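Local coordinates for hypothetical protein EF2904 (Enterococcus faecalis, PDB 2AZ4), which is of unknown function but carries two zinc ions in a metallo-beta-lactamase fold and may act as an RNA-binding exonuclease, at residues 112-116 / 170-174; 164-168 / 189-195; 278-284 / 297-303. All coordinates share one frame; numbering follows the deposited sequence.

Contact 1. Residues 112-116 / 170-174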
# COMPACT_ATOMS: atom_id res chain seq x y z
N THR A 112 8.20 10.78 2.80
CA THR A 112 6.90 10.18 2.62
C THR A 112 5.90 11.06 3.36
O THR A 112 6.30 11.91 4.12
CB THR A 112 6.89 8.69 3.09
OG1 THR A 112 5.73 8.06 2.54
CG2 THR A 112 6.88 8.55 4.62
N LEU A 113 4.60 10.89 3.12
CA LEU A 113 3.68 11.63 3.96
C LEU A 113 3.76 11.07 5.38
O LEU A 113 3.97 9.86 5.56
CB LEU A 113 2.25 11.61 3.44
CG LEU A 113 1.99 12.42 2.14
CD1 LEU A 113 0.56 12.27 1.74
CD2 LEU A 113 2.35 13.93 2.25
N LYS A 114 3.62 11.94 6.38
CA LYS A 114 3.74 11.53 7.78
C LYS A 114 2.85 10.34 8.19
O LYS A 114 3.29 9.52 8.99
CB LYS A 114 3.56 12.74 8.73
CG LYS A 114 2.17 13.32 8.80
CD LYS A 114 2.15 14.66 9.56
CE LYS A 114 0.76 15.31 9.54
NZ LYS A 114 0.39 15.81 8.16
N GLU A 115 1.66 10.22 7.62
CA GLU A 115 0.76 9.11 7.92
C GLU A 115 1.31 7.76 7.41
O GLU A 115 1.21 6.75 8.10
CB GLU A 115 -0.65 9.36 7.35
CG GLU A 115 -1.32 10.62 7.94
CD GLU A 115 -0.93 11.91 7.22
OE1 GLU A 115 -0.11 11.87 6.27
OE2 GLU A 115 -1.44 12.98 7.63
N THR A 116 1.91 7.76 6.22
CA THR A 116 2.59 6.58 5.72
C THR A 116 3.68 6.10 6.69
O THR A 116 3.84 4.88 6.92
CB THR A 116 3.21 6.85 4.33
OG1 THR A 116 2.15 6.98 3.36
CG2 THR A 116 4.14 5.68 3.93
N TYR A 170 -3.95 4.42 3.83
CA TYR A 170 -4.04 5.80 4.32
C TYR A 170 -2.67 6.47 4.19
O TYR A 170 -1.65 5.83 4.37
CB TYR A 170 -4.54 5.83 5.77
CG TYR A 170 -4.90 7.23 6.24
CD1 TYR A 170 -6.02 7.89 5.72
CD2 TYR A 170 -4.13 7.89 7.20
CE1 TYR A 170 -6.36 9.18 6.14
CE2 TYR A 170 -4.45 9.20 7.62
CZ TYR A 170 -5.56 9.82 7.09
OH TYR A 170 -5.91 11.09 7.50
N GLY A 171 -2.66 7.75 3.83
CA GLY A 171 -1.43 8.51 3.60
C GLY A 171 -0.76 8.34 2.25
O GLY A 171 0.38 8.78 2.05
N ALA A 172 -1.48 7.71 1.32
CA ALA A 172 -0.99 7.45 -0.04
C ALA A 172 -0.84 8.74 -0.81
O ALA A 172 -1.65 9.67 -0.64
CB ALA A 172 -1.94 6.51 -0.79
N SER A 173 0.20 8.81 -1.65
CA SER A 173 0.52 10.02 -2.40
C SER A 173 1.00 9.73 -3.82
O SER A 173 1.30 8.57 -4.17
CB SER A 173 1.59 10.82 -1.67
OG SER A 173 2.80 10.09 -1.63
N ALA A 174 1.01 10.79 -4.63
CA ALA A 174 1.59 10.83 -5.96
C ALA A 174 2.68 11.91 -5.95
O ALA A 174 2.75 12.73 -5.01
CB ALA A 174 0.52 11.19 -6.99
O HOH W 1 3.14 9.04 1.22
O HOH W 2 0.67 4.78 3.14

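Contact 2. Residues 164-168 / 189-195. With ZN (zinc ion), chain C; ZN (zinc ion), chain D.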
# COMPACT_ATOMS: atom_id res chain seq x y z
N PRO A 164 -1.46 14.09 -1.92
CA PRO A 164 -2.31 13.00 -1.43
C PRO A 164 -3.23 12.48 -2.53
O PRO A 164 -3.76 13.27 -3.35
CB PRO A 164 -3.12 13.64 -0.31
CG PRO A 164 -3.18 15.11 -0.70
CD PRO A 164 -1.81 15.37 -1.26
N VAL A 165 -3.40 11.18 -2.53
CA VAL A 165 -4.19 10.51 -3.51
C VAL A 165 -5.04 9.46 -2.80
O VAL A 165 -4.63 8.95 -1.77
CB VAL A 165 -3.21 9.97 -4.56
CG1 VAL A 165 -3.08 8.46 -4.55
CG2 VAL A 165 -3.36 10.68 -5.89
N ASP A 166 -6.23 9.16 -3.33
CA ASP A 166 -7.16 8.21 -2.73
C ASP A 166 -6.66 6.78 -3.05
O ASP A 166 -6.47 6.42 -4.21
CB ASP A 166 -8.57 8.53 -3.29
CG ASP A 166 -9.63 7.45 -3.05
OD1 ASP A 166 -9.41 6.50 -2.25
OD2 ASP A 166 -10.71 7.56 -3.71
N HIS A 167 -6.38 6.01 -2.00
CA HIS A 167 -5.94 4.61 -2.13
C HIS A 167 -6.36 3.90 -0.82
O HIS A 167 -6.71 4.55 0.15
CB HIS A 167 -4.42 4.55 -2.41
CG HIS A 167 -3.89 3.17 -2.69
ND1 HIS A 167 -4.49 2.29 -3.56
CD2 HIS A 167 -2.77 2.54 -2.24
CE1 HIS A 167 -3.80 1.16 -3.60
NE2 HIS A 167 -2.74 1.29 -2.81
N ASP A 168 -6.36 2.57 -0.80
CA ASP A 168 -6.75 1.86 0.41
C ASP A 168 -5.65 1.84 1.48
O ASP A 168 -5.88 1.31 2.56
CB ASP A 168 -7.29 0.45 0.11
CG ASP A 168 -6.28 -0.43 -0.59
OD1 ASP A 168 -5.30 0.12 -1.10
OD2 ASP A 168 -6.45 -1.69 -0.63
N ASP A 189 -0.07 4.35 -6.43
CA ASP A 189 -1.33 3.62 -6.55
C ASP A 189 -2.47 4.55 -6.18
O ASP A 189 -2.32 5.35 -5.26
CB ASP A 189 -1.33 2.47 -5.55
CG ASP A 189 -0.46 1.33 -5.95
OD1 ASP A 189 0.22 1.38 -7.01
OD2 ASP A 189 -0.45 0.35 -5.20
N LEU A 190 -3.61 4.42 -6.88
CA LEU A 190 -4.75 5.33 -6.70
C LEU A 190 -6.09 4.87 -7.28
O LEU A 190 -6.16 3.99 -8.12
CB LEU A 190 -4.48 6.74 -7.21
CG LEU A 190 -3.79 7.16 -8.52
CD1 LEU A 190 -3.69 6.16 -9.66
CD2 LEU A 190 -4.30 8.49 -8.98
N ARG A 191 -7.15 5.53 -6.84
CA ARG A 191 -8.52 5.16 -7.24
C ARG A 191 -9.40 6.39 -7.15
O ARG A 191 -8.96 7.44 -6.67
CB ARG A 191 -9.06 4.03 -6.34
CG ARG A 191 -9.13 4.44 -4.85
CD ARG A 191 -9.73 3.35 -3.98
NE ARG A 191 -9.61 3.66 -2.55
CZ ARG A 191 -10.00 2.86 -1.56
NH1 ARG A 191 -10.54 1.69 -1.82
NH2 ARG A 191 -9.84 3.25 -0.30
N LEU A 192 -10.65 6.25 -7.58
CA LEU A 192 -11.63 7.33 -7.52
C LEU A 192 -12.91 6.93 -6.77
O LEU A 192 -13.91 7.66 -6.80
CB LEU A 192 -12.00 7.75 -8.96
CG LEU A 192 -11.06 8.75 -9.66
CD1 LEU A 192 -11.47 8.97 -11.11
CD2 LEU A 192 -11.07 10.09 -8.90
N HIS A 193 -12.88 5.77 -6.10
CA HIS A 193 -14.04 5.29 -5.36
C HIS A 193 -13.78 5.07 -3.85
O HIS A 193 -14.52 4.35 -3.18
CB HIS A 193 -14.58 4.01 -6.01
CG HIS A 193 -13.67 2.83 -5.89
ND1 HIS A 193 -12.66 2.57 -6.79
CD2 HIS A 193 -13.61 1.85 -4.95
CE1 HIS A 193 -12.03 1.47 -6.42
NE2 HIS A 193 -12.58 1.02 -5.31
N GLY A 194 -12.73 5.68 -3.31
CA GLY A 194 -12.36 5.47 -1.90
C GLY A 194 -12.98 6.47 -0.93
O GLY A 194 -14.05 7.02 -1.19
N HIS A 195 -12.31 6.67 0.20
CA HIS A 195 -12.78 7.57 1.24
C HIS A 195 -12.70 9.03 0.80
O HIS A 195 -13.50 9.85 1.23
CB HIS A 195 -11.96 7.41 2.54
CG HIS A 195 -11.82 5.98 2.99
ND1 HIS A 195 -12.84 5.29 3.60
CD2 HIS A 195 -10.78 5.12 2.89
CE1 HIS A 195 -12.43 4.07 3.88
NE2 HIS A 195 -11.18 3.93 3.44
ZN ZN C . -0.97 -0.05 -2.90
ZN ZN D . 1.03 -1.32 -5.50
O HOH W 3 -2.06 -1.81 -3.63
O HOH W 4 0.46 -1.83 -3.29
O HOH W 5 -0.74 -2.81 -5.80

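Contact 3. Residues 278-284 / 297-303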
# COMPACT_ATOMS: atom_id res chain seq x y z
N THR A 278 -21.34 -1.99 19.11
CA THR A 278 -20.05 -1.53 19.61
C THR A 278 -18.92 -2.32 18.97
O THR A 278 -18.89 -3.53 19.05
CB THR A 278 -19.93 -1.72 21.13
OG1 THR A 278 -20.98 -1.00 21.79
CG2 THR A 278 -18.58 -1.23 21.63
N VAL A 279 -17.98 -1.61 18.36
CA VAL A 279 -16.82 -2.23 17.73
C VAL A 279 -15.71 -2.46 18.74
O VAL A 279 -15.45 -1.60 19.57
CB VAL A 279 -16.29 -1.34 16.58
CG1 VAL A 279 -15.08 -1.98 15.91
CG2 VAL A 279 -17.40 -1.12 15.55
N VAL A 280 -15.06 -3.63 18.63
CA VAL A 280 -13.88 -3.97 19.44
C VAL A 280 -12.76 -4.42 18.51
O VAL A 280 -12.93 -5.36 17.73
CB VAL A 280 -14.21 -5.07 20.51
CG1 VAL A 280 -13.06 -5.24 21.48
CG2 VAL A 280 -15.46 -4.71 21.28
N LEU A 281 -11.63 -3.76 18.57
CA LEU A 281 -10.51 -4.10 17.69
C LEU A 281 -9.38 -4.83 18.44
O LEU A 281 -9.28 -4.73 19.67
CB LEU A 281 -9.95 -2.85 16.98
CG LEU A 281 -10.85 -1.99 16.06
CD1 LEU A 281 -10.12 -0.81 15.37
CD2 LEU A 281 -11.54 -2.84 14.99
N GLU A 282 -8.54 -5.55 17.71
CA GLU A 282 -7.32 -6.08 18.28
C GLU A 282 -6.50 -4.87 18.72
O GLU A 282 -6.58 -3.83 18.10
CB GLU A 282 -6.58 -6.93 17.23
CG GLU A 282 -5.28 -7.56 17.73
CD GLU A 282 -4.10 -6.62 17.53
OE1 GLU A 282 -4.20 -5.76 16.65
OE2 GLU A 282 -3.08 -6.72 18.25
N ALA A 283 -5.71 -5.01 19.80
CA ALA A 283 -5.05 -3.86 20.44
C ALA A 283 -4.14 -3.01 19.56
O ALA A 283 -4.16 -1.77 19.66
CB ALA A 283 -4.33 -4.28 21.73
N ASN A 284 -3.35 -3.65 18.70
CA ASN A 284 -2.39 -2.93 17.85
C ASN A 284 -3.12 -2.12 16.81
O ASN A 284 -2.68 -1.04 16.44
CB ASN A 284 -1.39 -3.90 17.18
CG ASN A 284 -0.40 -4.51 18.19
OD1 ASN A 284 0.54 -3.87 18.61
ND2 ASN A 284 -0.64 -5.75 18.57
N VAL A 297 -11.17 3.42 20.71
CA VAL A 297 -12.14 2.37 20.53
C VAL A 297 -11.82 1.27 21.54
O VAL A 297 -10.68 1.16 21.98
CB VAL A 297 -12.12 1.84 19.05
CG1 VAL A 297 -10.76 1.18 18.70
CG2 VAL A 297 -13.27 0.88 18.77
N ARG A 298 -12.82 0.46 21.88
CA ARG A 298 -12.63 -0.76 22.69
C ARG A 298 -11.72 -1.75 21.96
O ARG A 298 -11.64 -1.75 20.73
CB ARG A 298 -13.97 -1.40 23.09
CG ARG A 298 -14.75 -0.56 24.12
CD ARG A 298 -16.23 -0.98 24.19
NE ARG A 298 -16.99 -0.07 25.04
CZ ARG A 298 -17.44 1.14 24.68
NH1 ARG A 298 -17.20 1.64 23.47
NH2 ARG A 298 -18.12 1.87 25.57
N TYR A 299 -11.01 -2.57 22.72
CA TYR A 299 -10.01 -3.45 22.14
C TYR A 299 -9.78 -4.67 23.00
O TYR A 299 -10.16 -4.69 24.16
CB TYR A 299 -8.67 -2.71 22.00
CG TYR A 299 -8.10 -2.27 23.34
CD1 TYR A 299 -7.20 -3.08 24.05
CD2 TYR A 299 -8.46 -1.04 23.89
CE1 TYR A 299 -6.68 -2.65 25.27
CE2 TYR A 299 -7.96 -0.62 25.10
CZ TYR A 299 -7.05 -1.41 25.78
OH TYR A 299 -6.57 -0.98 26.99
N TYR A 300 -9.15 -5.68 22.42
CA TYR A 300 -8.67 -6.85 23.15
C TYR A 300 -7.23 -7.12 22.72
O TYR A 300 -6.81 -6.75 21.60
CB TYR A 300 -9.57 -8.07 22.94
CG TYR A 300 -9.41 -8.72 21.60
CD1 TYR A 300 -8.74 -9.93 21.46
CD2 TYR A 300 -9.91 -8.10 20.44
CE1 TYR A 300 -8.60 -10.53 20.22
CE2 TYR A 300 -9.77 -8.67 19.20
CZ TYR A 300 -9.10 -9.87 19.09
OH TYR A 300 -8.94 -10.44 17.85
N TYR A 301 -6.48 -7.72 23.63
CA TYR A 301 -5.12 -8.15 23.34
C TYR A 301 -5.09 -9.54 22.75
O TYR A 301 -5.67 -10.48 23.31
CB TYR A 301 -4.29 -8.13 24.61
CG TYR A 301 -3.89 -6.75 25.02
CD1 TYR A 301 -2.90 -6.06 24.31
CD2 TYR A 301 -4.47 -6.14 26.13
CE1 TYR A 301 -2.51 -4.78 24.68
CE2 TYR A 301 -4.08 -4.85 26.52
CZ TYR A 301 -3.09 -4.19 25.77
OH TYR A 301 -2.69 -2.93 26.11
N ALA A 302 -4.41 -9.67 21.61
CA ALA A 302 -4.15 -10.98 21.03
C ALA A 302 -2.69 -11.38 21.31
O ALA A 302 -2.20 -12.38 20.80
CB ALA A 302 -4.43 -10.95 19.54
N GLU A 303 -2.01 -10.59 22.13
CA GLU A 303 -0.62 -10.84 22.49
C GLU A 303 -0.43 -10.51 23.97
O GLU A 303 -1.29 -9.87 24.58
CB GLU A 303 0.32 -10.00 21.60
CG GLU A 303 0.27 -10.41 20.09
CD GLU A 303 0.87 -9.38 19.10
OE1 GLU A 303 1.64 -8.48 19.51
OE2 GLU A 303 0.56 -9.51 17.88
O HOH W 6 -15.59 0.68 21.06
O HOH W 7 -2.73 -7.60 20.66

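Contact 1. Residues 112-116 / 170-174
Leu113, Glu115 and Thr116, where strand 110-113 runs into helix 114-123, close on Gly171 and its neighbours at the entry to strand 173-179. The tight part centres on Gly171, which has no side chain to hold the backbones apart and takes a positive phi of 82°; its CA comes within 3.9 Å of Glu115 CB. Thr116 directs its hydroxyl back at the same turn: OG1 sits beside its own backbone N (chi1 -70°) and lies 2.8 Å from Gly171 O. Next to it, the CD1 branch of Leu113 reaches 3.5 Å from Gly171 O and 3.8 Å from Ser173 CB, so one methyl covers both the peptide and the start of the strand. Ser173 turns its hydroxyl elsewhere, to a hydrogen bond with Ser91 O. Two waters bridge the segments. One accepts from Leu113 N and donates to Gly171 O at 2.9 Å; the other links Thr116 OG1 and Tyr170 O, donating to that carbonyl at 2.8 Å.

Toward solvent the fit slackens. Glu115 brings CB and CG near CD2 and CE2 of Tyr170, CG approaching CE2 to 3.5 Å at an oblique angle. The chain then bends at chi2 (85°), carrying the carboxylate away from the ring, its plane perpendicular to it, toward Lys114. Lys114 NZ meets Glu115 OE2 in a salt bridge that is weak at 3.4 Å, both residues being partly exposed. Tyr170 itself also makes a T-shaped stack with Phe293. Ala172 points away from this interface to His92 and His167, two zinc ligands. Strands 110-113 and 173-179 belong to different sheets, and the contact thereby joins the two halves of the metallo-beta-lactamase sandwich right beside its metal site.

Contact 2. Residues 164-168 / 189-195
Asp166 holds Arg191 and Gly194 with three hydrogen bonds, two of them from its carboxylate. OD1 takes Arg191 NE at 2.9 Å, a salt bridge that meets the carboxylate from above its plane, 35° out of it. OD2 receives Gly194 N at 2.8 Å on its syn lone pair, and Asp166 O accepts Arg191 N at 2.9 Å. CG of Asp166 lies anti to the backbone N (chi1 166°), which swings the carboxylate across the arginine chain. Gly194 CA lies over one face of the guanidinium and Asp168 N over the opposite one, while NH2 forms a salt bridge with Glu237 and NH1 bonds Ser380 O.

Each loop contributes a ligand to the dinuclear zinc site of the metallo-beta-lactamase fold. His167 NE2 binds one zinc ion at 2.2 Å, and Asp189 OD2 bridges both metals, as the bridging aspartate does in this superfamily; His92, His94, Asp96, His97 and His404 are the remaining protein ligands, and waters fill the other positions, one bridging the two zinc ions. His167 ND1 bonds Gly381 O, which helps fix the rotation of the ring. Asp189 CB then lies over a face of the imidazole in a CH-pi contact, 3.4 Å from the ring centroid.

Farther from the metals, Val165 CG1 presses tightly on Leu190 CB at 3.5 Å; Phe203 of helix 197-207 packs on Val165, and Ile391 of helix 385-395 on Leu190.

Contact 3. Residues 278-284 / 297-303
Leu281 and Tyr299 pair side by side where strands 278-282 and 298-300 run parallel in a beta-alpha-beta unit, linked by helix 283-293. Backbone bonds come first: Leu281 N bonds Arg298 O at 3.0 Å, Tyr300 N returns one to Leu281 O, an oxygen whose position is less certain, and Ala283 N reaches Tyr300 O weakly. At the start of the ladder a water takes over, accepting from Arg298 N and NH1 and donating to Val279 O.

Apolar contacts flank these bonds. On the helix side Leu281 CD1 meets Val297 CG1 at 3.9 Å, the two side chains crossing near a right angle with Ile272 of helix 265-274 against both. Ala283 CB touches Tyr301 CD1 at 3.4 Å. At the other end Thr278 CG2 meets the Arg298 chain at CD, 3.5 Å away.

Polar side chains cluster at the helix start. Glu282, the N-cap residue, bends at chi2 (-88°) so that OE2 accepts Asn284 N at 3.1 Å from above the carboxylate plane and Asn284 ND2 at 2.6 Å on its syn lone pair. A water donating to OE2 at 2.6 Å also accepts from Ala302 N.

The donors on OE2, Met285 N on OE1 and the helix N terminus would probably stabilise a negative Glu282, though Glu303 OE2 lies only 4.6 Å from Glu282 OE2; Arg125, in a salt bridge with Glu303, probably offsets that charge.

Overall arrangement
From the N terminus, segment 112-116 is met by residues 170-174 after 53 intervening residues, closing contact 1. Segment 164-168 falls inside that span but pairs with 189-195, beyond its end, so contacts 1 and 2 cross along the chain. They also touch, through a probable hydrogen bond from Val165 N to Ala172 O and packing of Ala172 on His167. Together they bind both sheets of the metallo-beta-lactamase sandwich to the loops of the zinc site. Contact 3 follows in series, closing a mostly helical 12-residue connection in the separate parallel sheet; its centre lies about 25 Å from that of contact 1 and 27 Å from that of contact 2.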